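Local structure of yeast glycogen phosphorylase (Saccharomyces cerevisiae, 1YGP) at residues Glu429-Ile434 / Ile456-Glu461; Arg469-Ala474 / Thr495-Phe500; Asp599-Met604 / Gln836-Gln841. The protein is a carbohydrate phosphorylase of the GT-B fold, a large enzyme that carries pyridoxal-5'-phosphate in a pocket of each chain. All blocks are in the same frame, centred on the assembly; numbering follows the deposited sequence.

Overall arrangement
The three contacts follow one another along the chain, each closing before the next opens, and illustrate how a GT-B protein joins distant turns of chain through buried side chains. Contacts 1 and 2 are neighbours, with centres about 12 Å apart. Strand 459-460 of contact 1 pairs with strand 467-469, whose last residue, R469, opens contact 2 and holds the N-cap position of helix 470-477; R469 N probably donates a hydrogen bond to I458 O. The two thus form one continuous patch. Contact 3, about 56 Å from contact 1 and 46 Å from contact 2 between centres, serves a separate parallel sheet, across the chain's centre from contact 1.

Contact 1 (Glu429-Ile434 / Ile456-Glu461)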
loop_
_atom_site.group_PDB
_atom_site.type_symbol
_atom_site.label_atom_id
_atom_site.label_comp_id
_atom_site.label_asym_id
_atom_site.label_seq_id
_atom_site.Cartn_x
_atom_site.Cartn_y
_atom_site.Cartn_z
ATOM N N GLU A 429 27.744 -25.509 -6.293
ATOM C CA GLU A 429 28.091 -26.899 -6.509
ATOM C C GLU A 429 27.658 -27.313 -7.909
ATOM O O GLU A 429 28.457 -27.817 -8.707
ATOM C CB GLU A 429 27.389 -27.764 -5.486
ATOM C CG GLU A 429 27.839 -27.658 -4.046
ATOM C CD GLU A 429 27.234 -28.707 -3.100
ATOM O OE1 GLU A 429 26.400 -29.525 -3.507
ATOM O OE2 GLU A 429 27.614 -28.713 -1.923
ATOM N N ILE A 430 26.408 -27.044 -8.270
ATOM C CA ILE A 430 25.918 -27.431 -9.582
ATOM C C ILE A 430 26.661 -26.645 -10.673
ATOM O O ILE A 430 26.978 -27.238 -11.713
ATOM C CB ILE A 430 24.368 -27.217 -9.594
ATOM C CG1 ILE A 430 23.724 -28.017 -8.466
ATOM C CG2 ILE A 430 23.764 -27.754 -10.873
ATOM C CD1 ILE A 430 22.213 -27.882 -8.286
ATOM N N ILE A 431 27.060 -25.376 -10.485
ATOM C CA ILE A 431 27.793 -24.682 -11.537
ATOM C C ILE A 431 29.158 -25.328 -11.731
ATOM O O ILE A 431 29.603 -25.483 -12.878
ATOM C CB ILE A 431 27.937 -23.185 -11.203
ATOM C CG1 ILE A 431 26.531 -22.599 -11.163
ATOM C CG2 ILE A 431 28.744 -22.433 -12.272
ATOM C CD1 ILE A 431 26.400 -21.110 -10.789
ATOM N N TYR A 432 29.830 -25.775 -10.667
ATOM C CA TYR A 432 31.087 -26.483 -10.841
ATOM C C TYR A 432 30.846 -27.779 -11.598
ATOM O O TYR A 432 31.573 -28.050 -12.558
ATOM C CB TYR A 432 31.715 -26.769 -9.487
ATOM C CG TYR A 432 32.460 -25.573 -8.898
ATOM C CD1 TYR A 432 32.900 -24.552 -9.737
ATOM C CD2 TYR A 432 32.763 -25.519 -7.532
ATOM C CE1 TYR A 432 33.640 -23.496 -9.241
ATOM C CE2 TYR A 432 33.502 -24.454 -7.027
ATOM C CZ TYR A 432 33.935 -23.447 -7.897
ATOM O OH TYR A 432 34.663 -22.366 -7.436
ATOM N N ASP A 433 29.800 -28.543 -11.278
ATOM C CA ASP A 433 29.510 -29.773 -12.002
ATOM C C ASP A 433 29.216 -29.583 -13.477
ATOM O O ASP A 433 29.824 -30.246 -14.323
ATOM C CB ASP A 433 28.324 -30.486 -11.396
ATOM C CG ASP A 433 28.603 -31.316 -10.149
ATOM O OD1 ASP A 433 29.637 -31.161 -9.492
ATOM O OD2 ASP A 433 27.741 -32.133 -9.835
ATOM N N ILE A 434 28.316 -28.645 -13.779
ATOM C CA ILE A 434 27.927 -28.279 -15.133
ATOM C C ILE A 434 29.185 -27.977 -15.950
ATOM O O ILE A 434 29.407 -28.541 -17.027
ATOM C CB ILE A 434 26.952 -27.055 -14.991
ATOM C CG1 ILE A 434 25.561 -27.565 -14.562
ATOM C CG2 ILE A 434 26.879 -26.251 -16.297
ATOM C CD1 ILE A 434 24.511 -26.487 -14.187
ATOM N N ILE A 456 37.063 -21.024 -22.830
ATOM C CA ILE A 456 35.663 -21.347 -22.963
ATOM C C ILE A 456 35.062 -21.679 -21.597
ATOM O O ILE A 456 33.843 -21.855 -21.512
ATOM C CB ILE A 456 35.624 -22.512 -24.033
ATOM C CG1 ILE A 456 34.327 -22.407 -24.803
ATOM C CG2 ILE A 456 35.747 -23.911 -23.401
ATOM C CD1 ILE A 456 34.192 -23.397 -25.974
ATOM N N SER A 457 35.844 -21.768 -20.518
ATOM C CA SER A 457 35.312 -22.179 -19.230
ATOM C C SER A 457 34.335 -21.193 -18.633
ATOM O O SER A 457 34.465 -19.983 -18.785
ATOM C CB SER A 457 36.427 -22.379 -18.211
ATOM O OG SER A 457 36.017 -22.860 -16.927
ATOM N N ILE A 458 33.369 -21.754 -17.900
ATOM C CA ILE A 458 32.399 -20.973 -17.172
ATOM C C ILE A 458 33.128 -20.388 -15.976
ATOM O O ILE A 458 32.848 -19.236 -15.656
ATOM C CB ILE A 458 31.219 -21.860 -16.721
ATOM C CG1 ILE A 458 30.440 -22.353 -17.929
ATOM C CG2 ILE A 458 30.292 -21.069 -15.816
ATOM C CD1 ILE A 458 29.365 -23.406 -17.565
ATOM N N ILE A 459 34.039 -21.055 -15.265
ATOM C CA ILE A 459 34.699 -20.378 -14.153
ATOM C C ILE A 459 35.975 -19.753 -14.694
ATOM O O ILE A 459 36.821 -20.453 -15.271
ATOM C CB ILE A 459 35.041 -21.353 -12.990
ATOM C CG1 ILE A 459 33.831 -21.615 -12.140
ATOM C CG2 ILE A 459 36.034 -20.724 -12.028
ATOM C CD1 ILE A 459 32.694 -22.434 -12.761
ATOM N N GLU A 460 36.074 -18.431 -14.528
ATOM C CA GLU A 460 37.224 -17.630 -14.920
ATOM C C GLU A 460 38.189 -17.660 -13.763
ATOM O O GLU A 460 37.873 -17.170 -12.676
ATOM C CB GLU A 460 36.834 -16.178 -15.183
ATOM C CG GLU A 460 37.981 -15.250 -15.561
ATOM C CD GLU A 460 37.533 -13.852 -15.958
ATOM O OE1 GLU A 460 37.140 -13.675 -17.109
ATOM O OE2 GLU A 460 37.578 -12.935 -15.135
ATOM N N GLU A 461 39.364 -18.229 -14.015
ATOM C CA GLU A 461 40.404 -18.359 -13.008
ATOM C C GLU A 461 41.123 -17.018 -13.008
ATOM O O GLU A 461 41.982 -16.800 -13.862
ATOM C CB GLU A 461 41.365 -19.464 -13.404
ATOM C CG GLU A 461 40.740 -20.763 -13.882
ATOM C CD GLU A 461 39.924 -21.555 -12.866
ATOM O OE1 GLU A 461 40.358 -21.719 -11.725
ATOM O OE2 GLU A 461 38.859 -22.045 -13.239
#
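Helix 425-445 faces the point where a loop passes into strand 459-460, with Y432 CA 7.8 Å from I459 CA and I431 CA 8.2 Å from I458 CA. No hydrogen bond joins the two segments at this spacing, so side chains fill the interval. Both isoleucines of the loop and strand start out toward the helix. I458 divides its branches: CG2 meets CG2 of I431, the two side chains crossing at about a right angle, while CD1 reaches CG2 of I434, further along the helix, at 4.0 Å. I459 sends CG1 to the edge of the Y432 ring, 3.5 Å from CE1 and near the ring plane, and its CD1 lies close to both Y432 CD1 and I431 CG2. The tyrosine leaves the helix pointing away, yet with CG anti to the carbonyl carbon (chi1 -81°) the ring swings back beside I459. Polar bonds hold the loop from within and from the facing helix: S457 OG donates to I459 O at 3.0 Å, and N435 bonds S457 OG and I458 N. I468 of strand 467-469 packs on I431 and I458 as well. Apolar side chains thus join helix 425-445 to a three-stranded antiparallel sheet of this GT-B enzyme, at its edge strand 459-460.

Contact 2 (Arg469-Ala474 / Thr495-Phe500); sequences RMAFLA and TIFKDF
F472 meets F497 and F500 in an aromatic cluster between helix 470-477 and the turn that opens helix 498-504, in a Rossmann-like alpha/beta domain: helix 470-477 leads into strand 478-483 of the large mixed sheet, and the segment 495-500 belongs to the connection from that strand to strand 509-511. The contact works without hydrogen bonds across it.

Among the ring contacts, the main one is that of F500 with F472. CE2 of F500 lies over the centre of one face of F472, 3.5 Å above its plane, and CZ comes to 3.6 Å from F472 CG. With the planes at 56° the pair is oblique, neither a stack nor edge-to-face. F497 approaches differently: its CE1 and F472 CE1 meet edge against edge at 4.1 Å. Between them the two phenylalanines of the second segment address one face and one edge of F472.

Aliphatic groups add to the rings. A471 CB, which points toward the other segment, touches F497 CE1 at 4.3 Å, while inside the second segment CG1 of I496 packs over a face of the F497 ring. Beyond the two segments, I475 also packs on F497 and F500, and Y402 and N404 of strand 400-404 touch A471 and F497 respectively, which sets the cluster on the sheet.

Backbone bonds shape the second segment. T495 to K498 is a type I beta turn, closed by K498 N to T495 O at 3.1 Å, and it delivers F497 to the N-cap of helix 498-504.

On the first helix R469 holds the N-cap position, and F472 CE2 rests 3.6 Å above the plane of its guanidinium, offset toward the rim.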
loop_
_atom_site.group_PDB
_atom_site.type_symbol
_atom_site.label_atom_id
_atom_site.label_comp_id
_atom_site.label_asym_id
_atom_site.label_seq_id
_atom_site.Cartn_x
_atom_site.Cartn_y
_atom_site.Cartn_z
ATOM N N ARG A 469 31.299 -16.898 -15.096
ATOM C CA ARG A 469 30.877 -16.111 -16.231
ATOM C C ARG A 469 29.456 -16.520 -16.597
ATOM O O ARG A 469 29.186 -17.557 -17.222
ATOM C CB ARG A 469 31.890 -16.340 -17.353
ATOM C CG ARG A 469 33.227 -15.789 -16.862
ATOM C CD ARG A 469 34.319 -15.808 -17.903
ATOM N NE ARG A 469 34.978 -17.093 -17.985
ATOM C CZ ARG A 469 36.113 -17.239 -18.677
ATOM N NH1 ARG A 469 36.685 -16.217 -19.318
ATOM N NH2 ARG A 469 36.703 -18.431 -18.726
ATOM N N MET A 470 28.506 -15.673 -16.210
ATOM C CA MET A 470 27.115 -15.990 -16.440
ATOM C C MET A 470 26.716 -16.194 -17.897
ATOM O O MET A 470 26.056 -17.193 -18.198
ATOM C CB MET A 470 26.261 -14.913 -15.816
ATOM C CG MET A 470 26.401 -14.879 -14.308
ATOM S SD MET A 470 26.315 -16.450 -13.391
ATOM C CE MET A 470 24.568 -16.666 -13.502
ATOM N N ALA A 471 27.152 -15.339 -18.835
ATOM C CA ALA A 471 26.823 -15.504 -20.251
ATOM C C ALA A 471 27.297 -16.847 -20.804
ATOM O O ALA A 471 26.585 -17.471 -21.596
ATOM C CB ALA A 471 27.461 -14.420 -21.111
ATOM N N PHE A 472 28.446 -17.360 -20.348
ATOM C CA PHE A 472 28.887 -18.677 -20.790
ATOM C C PHE A 472 28.018 -19.783 -20.176
ATOM O O PHE A 472 27.690 -20.751 -20.879
ATOM C CB PHE A 472 30.322 -18.899 -20.401
ATOM C CG PHE A 472 31.306 -17.971 -21.094
ATOM C CD1 PHE A 472 30.891 -16.963 -21.975
ATOM C CD2 PHE A 472 32.663 -18.139 -20.825
ATOM C CE1 PHE A 472 31.827 -16.133 -22.576
ATOM C CE2 PHE A 472 33.595 -17.302 -21.432
ATOM C CZ PHE A 472 33.177 -16.301 -22.305
ATOM N N LEU A 473 27.584 -19.671 -18.904
ATOM C CA LEU A 473 26.654 -20.615 -18.306
ATOM C C LEU A 473 25.328 -20.618 -19.069
ATOM O O LEU A 473 24.689 -21.674 -19.251
ATOM C CB LEU A 473 26.412 -20.232 -16.849
ATOM C CG LEU A 473 25.383 -20.952 -15.951
ATOM C CD1 LEU A 473 25.542 -22.472 -15.919
ATOM C CD2 LEU A 473 25.587 -20.391 -14.554
ATOM N N ALA A 474 24.913 -19.430 -19.540
ATOM C CA ALA A 474 23.688 -19.315 -20.298
ATOM C C ALA A 474 23.860 -19.985 -21.654
ATOM O O ALA A 474 22.924 -20.682 -22.045
ATOM C CB ALA A 474 23.330 -17.864 -20.506
ATOM N N THR A 495 32.922 -12.796 -32.535
ATOM C CA THR A 495 33.763 -12.237 -31.513
ATOM C C THR A 495 33.515 -12.854 -30.158
ATOM O O THR A 495 33.961 -13.988 -29.990
ATOM C CB THR A 495 33.513 -10.735 -31.599
ATOM O OG1 THR A 495 33.832 -10.394 -32.951
ATOM C CG2 THR A 495 34.328 -9.917 -30.608
ATOM N N ILE A 496 32.757 -12.263 -29.227
ATOM C CA ILE A 496 32.664 -12.801 -27.874
ATOM C C ILE A 496 32.294 -14.271 -27.720
ATOM O O ILE A 496 32.713 -14.865 -26.725
ATOM C CB ILE A 496 31.671 -11.944 -26.987
ATOM C CG1 ILE A 496 30.308 -11.701 -27.622
ATOM C CG2 ILE A 496 32.356 -10.615 -26.726
ATOM C CD1 ILE A 496 29.366 -10.856 -26.730
ATOM N N PHE A 497 31.582 -14.920 -28.653
ATOM C CA PHE A 497 31.222 -16.320 -28.458
ATOM C C PHE A 497 31.829 -17.296 -29.452
ATOM O O PHE A 497 31.414 -18.468 -29.512
ATOM C CB PHE A 497 29.706 -16.470 -28.493
ATOM C CG PHE A 497 29.007 -15.674 -27.410
ATOM C CD1 PHE A 497 29.571 -15.547 -26.136
ATOM C CD2 PHE A 497 27.794 -15.060 -27.705
ATOM C CE1 PHE A 497 28.917 -14.802 -25.161
ATOM C CE2 PHE A 497 27.145 -14.316 -26.724
ATOM C CZ PHE A 497 27.706 -14.187 -25.454
ATOM N N LYS A 498 32.880 -16.857 -30.162
ATOM C CA LYS A 498 33.558 -17.663 -31.179
ATOM C C LYS A 498 33.880 -19.112 -30.780
ATOM O O LYS A 498 33.540 -20.075 -31.475
ATOM C CB LYS A 498 34.854 -16.971 -31.573
ATOM N N ASP A 499 34.458 -19.330 -29.598
ATOM C CA ASP A 499 34.785 -20.668 -29.150
ATOM C C ASP A 499 33.536 -21.521 -28.972
ATOM O O ASP A 499 33.532 -22.711 -29.297
ATOM C CB ASP A 499 35.540 -20.583 -27.847
ATOM C CG ASP A 499 36.893 -19.873 -27.881
ATOM O OD1 ASP A 499 37.567 -19.860 -28.916
ATOM O OD2 ASP A 499 37.277 -19.337 -26.839
ATOM N N PHE A 500 32.439 -20.900 -28.523
ATOM C CA PHE A 500 31.181 -21.603 -28.332
ATOM C C PHE A 500 30.621 -21.979 -29.686
ATOM O O PHE A 500 30.018 -23.050 -29.811
ATOM C CB PHE A 500 30.180 -20.733 -27.578
ATOM C CG PHE A 500 30.533 -20.694 -26.101
ATOM C CD1 PHE A 500 30.154 -21.746 -25.268
ATOM C CD2 PHE A 500 31.293 -19.645 -25.581
ATOM C CE1 PHE A 500 30.547 -21.743 -23.922
ATOM C CE2 PHE A 500 31.678 -19.660 -24.233
ATOM C CZ PHE A 500 31.310 -20.706 -23.400
#

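Contact 3 (Asp599-Met604 / Gln836-Gln841)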
loop_
_atom_site.group_PDB
_atom_site.type_symbol
_atom_site.label_atom_id
_atom_site.label_comp_id
_atom_site.label_asym_id
_atom_site.label_seq_id
_atom_site.Cartn_x
_atom_site.Cartn_y
_atom_site.Cartn_z
ATOM N N ASP A 599 7.991 25.843 -40.169
ATOM C CA ASP A 599 9.308 25.997 -40.725
ATOM C C ASP A 599 10.325 25.804 -39.599
ATOM O O ASP A 599 11.517 26.080 -39.785
ATOM C CB ASP A 599 9.368 27.384 -41.358
ATOM C CG ASP A 599 10.652 27.697 -42.121
ATOM O OD1 ASP A 599 10.980 26.990 -43.080
ATOM O OD2 ASP A 599 11.329 28.652 -41.734
ATOM N N THR A 600 9.930 25.289 -38.437
ATOM C CA THR A 600 10.875 25.055 -37.363
ATOM C C THR A 600 11.234 23.573 -37.383
ATOM O O THR A 600 10.354 22.729 -37.193
ATOM C CB THR A 600 10.256 25.400 -36.012
ATOM O OG1 THR A 600 9.737 26.723 -36.057
ATOM C CG2 THR A 600 11.301 25.332 -34.929
ATOM N N LEU A 601 12.491 23.193 -37.621
ATOM C CA LEU A 601 12.855 21.782 -37.609
ATOM C C LEU A 601 13.024 21.373 -36.156
ATOM O O LEU A 601 13.763 21.995 -35.379
ATOM C CB LEU A 601 14.181 21.494 -38.325
ATOM C CG LEU A 601 14.705 20.055 -38.348
ATOM C CD1 LEU A 601 14.162 19.289 -39.537
ATOM C CD2 LEU A 601 16.211 20.081 -38.489
ATOM N N PHE A 602 12.263 20.354 -35.793
ATOM C CA PHE A 602 12.374 19.753 -34.491
ATOM C C PHE A 602 13.376 18.608 -34.614
ATOM O O PHE A 602 13.199 17.630 -35.352
ATOM C CB PHE A 602 10.979 19.306 -34.088
ATOM C CG PHE A 602 10.136 20.433 -33.473
ATOM C CD1 PHE A 602 10.145 21.736 -33.984
ATOM C CD2 PHE A 602 9.317 20.150 -32.375
ATOM C CE1 PHE A 602 9.347 22.725 -33.403
ATOM C CE2 PHE A 602 8.526 21.146 -31.806
ATOM C CZ PHE A 602 8.540 22.430 -32.318
ATOM N N ASP A 603 14.479 18.767 -33.915
ATOM C CA ASP A 603 15.575 17.839 -33.979
ATOM C C ASP A 603 15.757 17.244 -32.583
ATOM O O ASP A 603 16.265 17.966 -31.703
ATOM C CB ASP A 603 16.764 18.662 -34.454
ATOM C CG ASP A 603 18.126 18.005 -34.585
ATOM O OD1 ASP A 603 18.249 16.780 -34.451
ATOM O OD2 ASP A 603 19.076 18.751 -34.819
ATOM N N MET A 604 15.385 15.965 -32.330
ATOM C CA MET A 604 15.534 15.396 -31.002
ATOM C C MET A 604 16.525 14.275 -30.796
ATOM O O MET A 604 16.747 13.459 -31.693
ATOM C CB MET A 604 14.196 14.874 -30.437
ATOM C CG MET A 604 13.064 14.383 -31.297
ATOM S SD MET A 604 12.030 15.739 -31.939
ATOM C CE MET A 604 10.588 15.704 -30.933
ATOM N N GLN A 836 18.852 22.285 -45.507
ATOM C CA GLN A 836 18.418 22.751 -46.809
ATOM C C GLN A 836 17.247 21.922 -47.285
ATOM O O GLN A 836 16.243 22.492 -47.722
ATOM C CB GLN A 836 19.531 22.637 -47.827
ATOM N N GLU A 837 17.340 20.596 -47.144
ATOM C CA GLU A 837 16.302 19.645 -47.503
ATOM C C GLU A 837 14.970 20.043 -46.908
ATOM O O GLU A 837 14.053 20.380 -47.647
ATOM C CB GLU A 837 16.672 18.278 -46.988
ATOM C CG GLU A 837 17.460 17.385 -47.912
ATOM C CD GLU A 837 16.511 16.646 -48.829
ATOM O OE1 GLU A 837 15.864 15.719 -48.362
ATOM O OE2 GLU A 837 16.398 17.011 -49.998
ATOM N N PHE A 838 14.904 20.125 -45.580
ATOM C CA PHE A 838 13.680 20.417 -44.857
ATOM C C PHE A 838 13.101 21.789 -45.145
ATOM O O PHE A 838 11.917 21.910 -45.455
ATOM C CB PHE A 838 13.935 20.271 -43.330
ATOM C CG PHE A 838 12.775 20.706 -42.431
ATOM C CD1 PHE A 838 11.695 19.863 -42.216
ATOM C CD2 PHE A 838 12.791 21.971 -41.833
ATOM C CE1 PHE A 838 10.645 20.291 -41.411
ATOM C CE2 PHE A 838 11.733 22.391 -41.028
ATOM C CZ PHE A 838 10.654 21.550 -40.814
ATOM N N HIS A 839 13.893 22.850 -45.023
ATOM C CA HIS A 839 13.294 24.164 -45.157
ATOM C C HIS A 839 13.019 24.527 -46.610
ATOM O O HIS A 839 11.929 24.977 -46.957
ATOM C CB HIS A 839 14.200 25.226 -44.528
ATOM C CG HIS A 839 14.343 25.148 -43.017
ATOM N ND1 HIS A 839 13.552 25.614 -42.059
ATOM C CD2 HIS A 839 15.427 24.580 -42.385
ATOM C CE1 HIS A 839 14.112 25.366 -40.899
ATOM N NE2 HIS A 839 15.243 24.744 -41.104
ATOM N N ASN A 840 13.967 24.234 -47.487
ATOM C CA ASN A 840 13.862 24.717 -48.837
ATOM C C ASN A 840 13.210 23.756 -49.782
ATOM O O ASN A 840 12.692 24.198 -50.807
ATOM C CB ASN A 840 15.222 25.056 -49.372
ATOM C CG ASN A 840 15.934 26.077 -48.505
ATOM O OD1 ASN A 840 15.350 26.974 -47.894
ATOM N ND2 ASN A 840 17.248 25.948 -48.392
ATOM N N GLN A 841 13.221 22.451 -49.544
ATOM C CA GLN A 841 12.518 21.570 -50.456
ATOM C C GLN A 841 11.756 20.453 -49.759
ATOM O O GLN A 841 11.920 19.242 -49.955
ATOM C CB GLN A 841 13.516 21.020 -51.498
ATOM C CG GLN A 841 14.888 20.505 -51.113
ATOM C CD GLN A 841 15.741 20.186 -52.343
ATOM O OE1 GLN A 841 15.300 20.227 -53.490
ATOM N NE2 GLN A 841 17.013 19.841 -52.200
#
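A His-carboxylate hydrogen bond, H839 ND1 to D599 OD1 at 3.1 Å and 163°, ties the end of helix 820-840 to the loop that enters strand 601-606, so a helix from late in the chain packs at the start of a strand of a Rossmann-like parallel sheet. The acceptor lies in the imidazole plane, but the histidine comes to it from above the carboxylate, whose plane is turned 72° from the ring. With CG of D599 anti to the backbone N (chi1 -175°), the carboxylate lies on the carbonyl side, where it meets H839. L601 supplies the apolar half of this first shell: CD1 stands over the face of F838 in a CH-pi contact, 3.7 Å from the ring centroid.

The next shell fixes these groups. CD2 of F838 sits over the centre of the H839 ring, so the two neighbours on the helix brace each other. W845 meets F838 edge-to-face and also touches L601, and R842 makes a cation-pi contact with the same phenylalanine while bonding F838 O. L601 is in turn held in the sheet by backbone bonds to R648 and V650. At the edge of the phenylalanine ring, near its plane, the D599 carbonyl oxygen O lies 3.9 Å from F838 CE2.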